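Local coordinates for protein (thiaminase I) (Bacillus subtilis, PDB 3THI) that probably catalyses the breakdown of thiamin by base exchange, transferring its pyrimidine half to a nucleophile in place of the thiazole, at residues H135-P140 with A199-S204; H62-G67 with A91-E96; A80-P85 with R311-E316. All coordinates share one frame; numbering follows the deposited sequence.

Contact 1 (H135-P140 with A199-S204); sequences HSEQIP and AGEKPS
Glu137, reaching out of the loop 135-140, sets its carboxylate at the N-terminus of helix 201-205, where Gly200 is the N-cap residue; the contact lies in the thiaminase-1 domain, a member of the periplasmic-binding-protein clan. The polar part is a two-oxygen grip on backbone amides. OE1 of Glu137 accepts the N-H of Lys202 at 2.8 Å in a nearly straight bond (165°), met on its syn side. OE2 takes the N-H of Glu201 at the same distance, but weakly, because that bond is bent to 126°. A bend in the middle of the Glu137 chain turns the carboxylate toward the helix, whose positive end would be expected to favour its charge. Gly200 leaves room for it: its CA is 3.3 Å from Glu137 OE2, and a CB would press on that oxygen.

Lys202 adds no close charge pair; instead its CG lies 3.4 Å from Glu137 OE1 while its chain leads off.

Pro203 carries the packing: its CG sits 3.3 Å from the carbonyl O of Gln138, and the purely apolar touch is Ile139 CG1 on the same Pro203 CG at 4.2 Å. Ile139 also touches Trp219 of helix 215-222, tying the loop to a second helix.

Inside the helix's first turn, Ser204 OG bonds back to Glu201 O at 2.9 Å, tilted 32° from the carbonyl plane.

Contact 2 (H62-G67 with A91-E96); sequences HFVDAG and AKRNGE
Asp65 and Arg93 form a side-on salt bridge between helix 60-65 and the hairpin that begins with strand 92-93. Two nitrogens of the guanidinium take one carboxylate oxygen each. Arg93 NH2 meets Asp65 OD2 at 2.7 Å, on the syn side of that oxygen and in the guanidinium plane, with 168° at the hydrogen. The second bond, Arg93 NE to Asp65 OD1, is 2.9 Å long and comes from above the carboxylate plane, the two flat groups being turned 30° against each other.

Val64 lies beside the stem of the arginine. Its CG1 is 3.8 Å from Arg93 CG, and the same methyl also touches Asn94 ND2. The arginine runs extended from CG to NE, which carries its charged end past the valine to the aspartate.

Farther out, a type I' turn from Arg93 to Glu96 fixes the hairpin end, while a Schellman motif at Gly67 turns the chain away. Pro344 packs against both members of the salt bridge, and Arg93 NH1 makes a second salt bridge, to Asp176.

With two carboxylates around one guanidinium, the arginine very likely stays charged and holds its plane against rotation.

Contact 3 (A80-P85 with R311-E316); sequences AEDVLP and RHQVYE
Asp82 meets the start of helix 312-318 beside a single beta bridge, in which the backbones of Val83 and Arg311 pair just before the chain turns helical. The aspartate's CB lies at the edge of the Arg311 guanidinium, 3.7 Å from NH1. With CG swung away from its own backbone N (chi1 178°), the carboxylate extends across the helix's first residues, nearly coplanar with the guanidinium. OD1 offers its syn lone pair to the N-H of Gln313 at 2.9 Å, with 143° at the hydrogen. OD2 packs against Arg311 CB at 3.1 Å; it adds a weak bond to the same Gln313 N-H and a long salt bridge of 3.6 Å to Arg311 NH1. The backbone O of Asp82 holds the neighbouring amide, His312 N, at 2.9 Å. The Gln313 N-H would probably lose its carboxylate acceptor if an alanine stood here, and Arg311 the long charge pair with OD2.

Arg311 is anchored well beyond this pair: NH2 binds Asp78 O, NH1 binds Gln79 O and NE binds Ala286 O. Val83 CG2 rests on one face of the Arg311 guanidinium, 3.5 Å from CZ of Arg311. Next along the chain, Leu84 lies over one face of the His312 ring, with CD2 3.7 Å from CE1, while Leu84 CD1 comes within 4.2 Å of Tyr315 CE2.

Contacts 2 and 3 are neighbours, their centres 23 Å apart and their nearest atoms about 7 Å, though they do not touch. Their segments alternate along the chain: 80-85 falls between 62-67 and 91-96, and helix 85-90 leads from contact 3 straight into contact 2. Contact 1 stands on the opposite side of the chain's centre, 40 Å from contact 2 and 39 Å from contact 3, centre to centre. Both its segments fall in the long excursion between 80-85 and 311-316. Such a spread is consistent with the two-lobed architecture of the periplasmic-binding-protein clan, where substrate would be expected in the cleft between lobes.

Contact 1 (H135-P140 with A199-S204)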
loop_
_atom_site.group_PDB
_atom_site.type_symbol
_atom_site.label_atom_id
_atom_site.label_comp_id
_atom_site.label_asym_id
_atom_site.label_seq_id
_atom_site.Cartn_x
_atom_site.Cartn_y
_atom_site.Cartn_z
ATOM N N HIS A 135 -14.589 11.337 -21.610
ATOM C CA HIS A 135 -14.941 12.364 -22.575
ATOM C C HIS A 135 -15.170 13.672 -21.847
ATOM O O HIS A 135 -15.870 14.553 -22.342
ATOM C CB HIS A 135 -16.190 11.955 -23.350
ATOM C CG HIS A 135 -15.964 10.807 -24.280
ATOM N ND1 HIS A 135 -16.644 9.614 -24.168
ATOM C CD2 HIS A 135 -15.117 10.661 -25.329
ATOM C CE1 HIS A 135 -16.225 8.782 -25.105
ATOM N NE2 HIS A 135 -15.298 9.392 -25.824
ATOM N N SER A 136 -14.579 13.790 -20.662
ATOM C CA SER A 136 -14.719 14.997 -19.862
ATOM C C SER A 136 -13.558 15.153 -18.907
ATOM O O SER A 136 -13.083 14.178 -18.333
ATOM C CB SER A 136 -16.017 14.967 -19.064
ATOM O OG SER A 136 -16.200 16.216 -18.417
ATOM N N GLU A 137 -13.118 16.388 -18.723
ATOM C CA GLU A 137 -12.006 16.674 -17.830
ATOM C C GLU A 137 -12.468 17.156 -16.465
ATOM O O GLU A 137 -11.655 17.441 -15.598
ATOM C CB GLU A 137 -11.086 17.714 -18.466
ATOM C CG GLU A 137 -10.131 17.130 -19.483
ATOM C CD GLU A 137 -9.123 16.192 -18.857
ATOM O OE1 GLU A 137 -8.141 16.687 -18.285
ATOM O OE2 GLU A 137 -9.304 14.963 -18.935
ATOM N N GLN A 138 -13.782 17.222 -16.277
ATOM C CA GLN A 138 -14.373 17.690 -15.033
ATOM C C GLN A 138 -13.991 16.813 -13.846
ATOM O O GLN A 138 -13.804 15.604 -13.987
ATOM C CB GLN A 138 -15.889 17.741 -15.176
ATOM C CG GLN A 138 -16.540 16.393 -15.407
ATOM C CD GLN A 138 -18.008 16.512 -15.748
ATOM O OE1 GLN A 138 -18.863 16.632 -14.867
ATOM N NE2 GLN A 138 -18.310 16.479 -17.031
ATOM N N ILE A 139 -13.874 17.435 -12.679
ATOM C CA ILE A 139 -13.516 16.735 -11.452
ATOM C C ILE A 139 -14.687 16.862 -10.461
ATOM O O ILE A 139 -14.962 17.946 -9.949
ATOM C CB ILE A 139 -12.239 17.359 -10.821
ATOM C CG1 ILE A 139 -11.120 17.491 -11.862
ATOM C CG2 ILE A 139 -11.742 16.511 -9.668
ATOM C CD1 ILE A 139 -10.008 18.393 -11.411
ATOM N N PRO A 140 -15.333 15.741 -10.109
ATOM C CA PRO A 140 -15.065 14.368 -10.542
ATOM C C PRO A 140 -15.785 14.011 -11.837
ATOM O O PRO A 140 -16.523 14.822 -12.381
ATOM C CB PRO A 140 -15.622 13.555 -9.380
ATOM C CG PRO A 140 -16.863 14.319 -9.047
ATOM C CD PRO A 140 -16.388 15.758 -9.074
ATOM N N ALA A 199 -9.620 7.662 -17.228
ATOM C CA ALA A 199 -9.913 8.528 -16.090
ATOM C C ALA A 199 -10.018 10.013 -16.413
ATOM O O ALA A 199 -10.788 10.741 -15.780
ATOM C CB ALA A 199 -8.863 8.313 -15.005
ATOM N N GLY A 200 -9.260 10.448 -17.414
ATOM C CA GLY A 200 -9.231 11.855 -17.762
ATOM C C GLY A 200 -7.930 12.380 -17.182
ATOM O O GLY A 200 -7.511 11.953 -16.105
ATOM N N GLU A 201 -7.281 13.294 -17.889
ATOM C CA GLU A 201 -6.001 13.833 -17.442
ATOM C C GLU A 201 -6.077 14.555 -16.104
ATOM O O GLU A 201 -5.382 14.192 -15.162
ATOM C CB GLU A 201 -5.410 14.761 -18.510
ATOM C CG GLU A 201 -4.002 15.266 -18.196
ATOM C CD GLU A 201 -3.402 16.081 -19.329
ATOM O OE1 GLU A 201 -4.007 16.136 -20.420
ATOM O OE2 GLU A 201 -2.319 16.678 -19.132
ATOM N N LYS A 202 -6.906 15.592 -16.038
ATOM C CA LYS A 202 -7.053 16.368 -14.817
ATOM C C LYS A 202 -7.614 15.540 -13.676
ATOM O O LYS A 202 -7.119 15.628 -12.558
ATOM C CB LYS A 202 -7.907 17.620 -15.047
ATOM C CG LYS A 202 -7.178 18.740 -15.768
ATOM C CD LYS A 202 -8.100 19.934 -15.984
ATOM C CE LYS A 202 -7.309 21.215 -16.217
ATOM N NZ LYS A 202 -6.587 21.651 -14.978
ATOM N N PRO A 203 -8.675 14.747 -13.932
ATOM C CA PRO A 203 -9.206 13.944 -12.830
ATOM C C PRO A 203 -8.157 12.983 -12.269
ATOM O O PRO A 203 -8.037 12.857 -11.054
ATOM C CB PRO A 203 -10.376 13.215 -13.481
ATOM C CG PRO A 203 -10.870 14.224 -14.471
ATOM C CD PRO A 203 -9.588 14.705 -15.089
ATOM N N SER A 204 -7.369 12.353 -13.144
ATOM C CA SER A 204 -6.336 11.424 -12.695
ATOM C C SER A 204 -5.186 12.128 -11.982
ATOM O O SER A 204 -4.537 11.533 -11.125
ATOM C CB SER A 204 -5.775 10.611 -13.860
ATOM O OG SER A 204 -4.849 11.373 -14.620
#

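Contact 2 (H62-G67 with A91-E96)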
loop_
_atom_site.group_PDB
_atom_site.type_symbol
_atom_site.label_atom_id
_atom_site.label_comp_id
_atom_site.label_asym_id
_atom_site.label_seq_id
_atom_site.Cartn_x
_atom_site.Cartn_y
_atom_site.Cartn_z
ATOM N N HIS A 62 17.360 0.473 0.155
ATOM C CA HIS A 62 18.151 1.662 0.431
ATOM C C HIS A 62 18.494 1.753 1.928
ATOM O O HIS A 62 19.655 1.922 2.293
ATOM C CB HIS A 62 17.377 2.914 0.003
ATOM C CG HIS A 62 18.005 4.194 0.463
ATOM N ND1 HIS A 62 17.290 5.192 1.089
ATOM C CD2 HIS A 62 19.291 4.612 0.438
ATOM C CE1 HIS A 62 18.111 6.166 1.435
ATOM N NE2 HIS A 62 19.331 5.837 1.052
ATOM N N PHE A 63 17.485 1.664 2.790
ATOM C CA PHE A 63 17.708 1.745 4.237
ATOM C C PHE A 63 18.665 0.670 4.728
ATOM O O PHE A 63 19.520 0.929 5.572
ATOM C CB PHE A 63 16.389 1.642 5.014
ATOM C CG PHE A 63 15.466 2.814 4.817
ATOM C CD1 PHE A 63 15.955 4.052 4.401
ATOM C CD2 PHE A 63 14.096 2.684 5.060
ATOM C CE1 PHE A 63 15.091 5.138 4.228
ATOM C CE2 PHE A 63 13.229 3.764 4.888
ATOM C CZ PHE A 63 13.727 4.995 4.474
ATOM N N VAL A 64 18.518 -0.540 4.200
ATOM C CA VAL A 64 19.381 -1.645 4.592
ATOM C C VAL A 64 20.832 -1.432 4.166
ATOM O O VAL A 64 21.744 -1.483 4.993
ATOM C CB VAL A 64 18.881 -2.980 4.017
ATOM C CG1 VAL A 64 19.932 -4.071 4.225
ATOM C CG2 VAL A 64 17.572 -3.372 4.679
ATOM N N ASP A 65 21.038 -1.181 2.875
ATOM C CA ASP A 65 22.385 -0.983 2.350
ATOM C C ASP A 65 23.086 0.225 2.952
ATOM O O ASP A 65 24.315 0.274 2.982
ATOM C CB ASP A 65 22.366 -0.869 0.822
ATOM C CG ASP A 65 21.920 -2.149 0.134
ATOM O OD1 ASP A 65 21.713 -3.191 0.800
ATOM O OD2 ASP A 65 21.789 -2.110 -1.102
ATOM N N ALA A 66 22.312 1.200 3.426
ATOM C CA ALA A 66 22.885 2.392 4.041
ATOM C C ALA A 66 23.250 2.170 5.512
ATOM O O ALA A 66 23.827 3.053 6.151
ATOM C CB ALA A 66 21.939 3.571 3.902
ATOM N N GLY A 67 22.902 0.996 6.041
ATOM C CA GLY A 67 23.218 0.668 7.426
ATOM C C GLY A 67 22.332 1.317 8.481
ATOM O O GLY A 67 22.736 1.464 9.637
ATOM N N ALA A 91 10.533 -8.959 3.060
ATOM C CA ALA A 91 11.186 -8.163 4.094
ATOM C C ALA A 91 12.643 -8.566 4.323
ATOM O O ALA A 91 13.307 -8.050 5.224
ATOM C CB ALA A 91 10.393 -8.268 5.401
ATOM N N LYS A 92 13.145 -9.475 3.494
ATOM C CA LYS A 92 14.522 -9.949 3.618
ATOM C C LYS A 92 15.527 -9.340 2.635
ATOM O O LYS A 92 15.244 -9.178 1.443
ATOM C CB LYS A 92 14.579 -11.467 3.454
ATOM C CG LYS A 92 13.737 -12.275 4.401
ATOM C CD LYS A 92 14.064 -13.730 4.185
ATOM C CE LYS A 92 13.219 -14.655 5.027
ATOM N NZ LYS A 92 13.576 -16.069 4.691
ATOM N N ARG A 93 16.735 -9.095 3.137
ATOM C CA ARG A 93 17.834 -8.556 2.339
ATOM C C ARG A 93 19.147 -9.033 2.948
ATOM O O ARG A 93 19.322 -9.005 4.169
ATOM C CB ARG A 93 17.798 -7.019 2.292
ATOM C CG ARG A 93 18.849 -6.405 1.366
ATOM C CD ARG A 93 18.374 -5.067 0.815
ATOM N NE ARG A 93 19.305 -4.429 -0.125
ATOM C CZ ARG A 93 19.415 -4.728 -1.419
ATOM N NH1 ARG A 93 18.670 -5.682 -1.959
ATOM N NH2 ARG A 93 20.185 -3.993 -2.205
ATOM N N ASN A 94 20.058 -9.500 2.098
ATOM C CA ASN A 94 21.361 -9.992 2.560
ATOM C C ASN A 94 21.185 -11.203 3.478
ATOM O O ASN A 94 21.955 -11.396 4.423
ATOM C CB ASN A 94 22.131 -8.878 3.290
ATOM C CG ASN A 94 22.374 -7.662 2.405
ATOM O OD1 ASN A 94 22.374 -7.770 1.185
ATOM N ND2 ASN A 94 22.564 -6.500 3.020
ATOM N N GLY A 95 20.157 -12.002 3.192
ATOM C CA GLY A 95 19.861 -13.184 3.981
ATOM C C GLY A 95 19.246 -12.886 5.339
ATOM O O GLY A 95 19.091 -13.795 6.152
ATOM N N GLU A 96 18.851 -11.634 5.575
ATOM C CA GLU A 96 18.272 -11.249 6.859
ATOM C C GLU A 96 16.908 -10.554 6.760
ATOM O O GLU A 96 16.622 -9.847 5.785
ATOM C CB GLU A 96 19.235 -10.316 7.603
ATOM C CG GLU A 96 20.633 -10.860 7.787
ATOM C CD GLU A 96 21.521 -9.921 8.579
ATOM O OE1 GLU A 96 21.968 -8.906 8.012
ATOM O OE2 GLU A 96 21.772 -10.192 9.772
#

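Contact 3 (A80-P85 with R311-E316)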
loop_
_atom_site.group_PDB
_atom_site.type_symbol
_atom_site.label_atom_id
_atom_site.label_comp_id
_atom_site.label_asym_id
_atom_site.label_seq_id
_atom_site.Cartn_x
_atom_site.Cartn_y
_atom_site.Cartn_z
ATOM N N ALA A 80 6.216 -15.873 13.419
ATOM C CA ALA A 80 6.530 -15.733 12.006
ATOM C C ALA A 80 5.644 -16.626 11.142
ATOM O O ALA A 80 5.363 -16.291 9.996
ATOM C CB ALA A 80 7.994 -16.044 11.767
ATOM N N GLU A 81 5.160 -17.733 11.709
ATOM C CA GLU A 81 4.307 -18.671 10.968
ATOM C C GLU A 81 2.904 -18.145 10.595
ATOM O O GLU A 81 2.225 -18.724 9.739
ATOM C CB GLU A 81 4.181 -20.002 11.718
ATOM C CG GLU A 81 3.316 -19.958 12.983
ATOM C CD GLU A 81 4.032 -19.379 14.208
ATOM O OE1 GLU A 81 5.280 -19.255 14.183
ATOM O OE2 GLU A 81 3.342 -19.060 15.205
ATOM N N ASP A 82 2.469 -17.065 11.241
ATOM C CA ASP A 82 1.153 -16.474 10.969
ATOM C C ASP A 82 1.259 -15.341 9.933
ATOM O O ASP A 82 0.252 -14.876 9.388
ATOM C CB ASP A 82 0.529 -15.967 12.278
ATOM C CG ASP A 82 -0.826 -15.304 12.074
ATOM O OD1 ASP A 82 -1.773 -15.975 11.601
ATOM O OD2 ASP A 82 -0.936 -14.106 12.406
ATOM N N VAL A 83 2.488 -14.901 9.679
ATOM C CA VAL A 83 2.754 -13.851 8.708
ATOM C C VAL A 83 2.654 -14.449 7.303
ATOM O O VAL A 83 3.012 -15.614 7.083
ATOM C CB VAL A 83 4.165 -13.239 8.921
ATOM C CG1 VAL A 83 4.400 -12.069 7.982
ATOM C CG2 VAL A 83 4.321 -12.789 10.347
ATOM N N LEU A 84 2.091 -13.685 6.371
ATOM C CA LEU A 84 1.978 -14.150 4.994
ATOM C C LEU A 84 3.380 -14.380 4.448
ATOM O O LEU A 84 4.234 -13.498 4.534
ATOM C CB LEU A 84 1.204 -13.143 4.148
ATOM C CG LEU A 84 -0.275 -13.458 4.337
ATOM C CD1 LEU A 84 -1.075 -12.200 4.403
ATOM C CD2 LEU A 84 -0.748 -14.388 3.227
ATOM N N PRO A 85 3.648 -15.599 3.944
ATOM C CA PRO A 85 4.941 -15.996 3.388
ATOM C C PRO A 85 5.559 -14.980 2.431
ATOM O O PRO A 85 6.726 -14.623 2.578
ATOM C CB PRO A 85 4.611 -17.315 2.684
ATOM C CG PRO A 85 3.576 -17.904 3.569
ATOM C CD PRO A 85 2.675 -16.701 3.816
ATOM N N ARG A 311 -0.811 -10.600 8.550
ATOM C CA ARG A 311 -0.965 -11.824 9.337
ATOM C C ARG A 311 -2.326 -12.466 9.091
ATOM O O ARG A 311 -3.327 -11.762 8.955
ATOM C CB ARG A 311 -0.807 -11.502 10.823
ATOM C CG ARG A 311 0.567 -11.032 11.200
ATOM C CD ARG A 311 0.665 -10.775 12.679
ATOM N NE ARG A 311 2.055 -10.655 13.098
ATOM C CZ ARG A 311 2.858 -11.687 13.342
ATOM N NH1 ARG A 311 2.412 -12.932 13.221
ATOM N NH2 ARG A 311 4.128 -11.473 13.648
ATOM N N HIS A 312 -2.364 -13.797 9.027
ATOM C CA HIS A 312 -3.619 -14.520 8.797
ATOM C C HIS A 312 -4.609 -14.270 9.932
ATOM O O HIS A 312 -5.803 -14.072 9.702
ATOM C CB HIS A 312 -3.377 -16.035 8.723
ATOM C CG HIS A 312 -2.567 -16.474 7.545
ATOM N ND1 HIS A 312 -3.058 -16.466 6.258
ATOM C CD2 HIS A 312 -1.311 -16.977 7.468
ATOM C CE1 HIS A 312 -2.139 -16.946 5.437
ATOM N NE2 HIS A 312 -1.071 -17.264 6.146
ATOM N N GLN A 313 -4.104 -14.317 11.164
ATOM C CA GLN A 313 -4.913 -14.119 12.370
ATOM C C GLN A 313 -5.847 -12.901 12.325
ATOM O O GLN A 313 -6.977 -12.970 12.810
ATOM C CB GLN A 313 -3.996 -14.031 13.592
ATOM C CG GLN A 313 -4.691 -14.140 14.937
ATOM C CD GLN A 313 -5.190 -15.542 15.221
ATOM O OE1 GLN A 313 -6.382 -15.755 15.458
ATOM N NE2 GLN A 313 -4.277 -16.509 15.200
ATOM N N VAL A 314 -5.386 -11.803 11.730
ATOM C CA VAL A 314 -6.203 -10.593 11.647
ATOM C C VAL A 314 -7.383 -10.790 10.694
ATOM O O VAL A 314 -8.489 -10.346 10.972
ATOM C CB VAL A 314 -5.375 -9.357 11.228
ATOM C CG1 VAL A 314 -6.168 -8.089 11.481
ATOM C CG2 VAL A 314 -4.085 -9.307 12.002
ATOM N N TYR A 315 -7.149 -11.463 9.572
ATOM C CA TYR A 315 -8.219 -11.732 8.620
ATOM C C TYR A 315 -9.216 -12.681 9.261
ATOM O O TYR A 315 -10.426 -12.543 9.085
ATOM C CB TYR A 315 -7.662 -12.379 7.361
ATOM C CG TYR A 315 -6.874 -11.431 6.503
ATOM C CD1 TYR A 315 -7.531 -10.498 5.694
ATOM C CD2 TYR A 315 -5.476 -11.456 6.498
ATOM C CE1 TYR A 315 -6.825 -9.619 4.900
ATOM C CE2 TYR A 315 -4.752 -10.571 5.707
ATOM C CZ TYR A 315 -5.441 -9.655 4.909
ATOM O OH TYR A 315 -4.758 -8.770 4.123
ATOM N N GLU A 316 -8.693 -13.653 9.997
ATOM C CA GLU A 316 -9.522 -14.630 10.678
ATOM C C GLU A 316 -10.433 -13.907 11.675
ATOM O O GLU A 316 -11.651 -14.082 11.657
ATOM C CB GLU A 316 -8.627 -15.655 11.389
ATOM C CG GLU A 316 -7.656 -16.396 10.433
ATOM C CD GLU A 316 -6.562 -17.224 11.145
ATOM O OE1 GLU A 316 -6.409 -17.117 12.383
ATOM O OE2 GLU A 316 -5.842 -17.984 10.453
#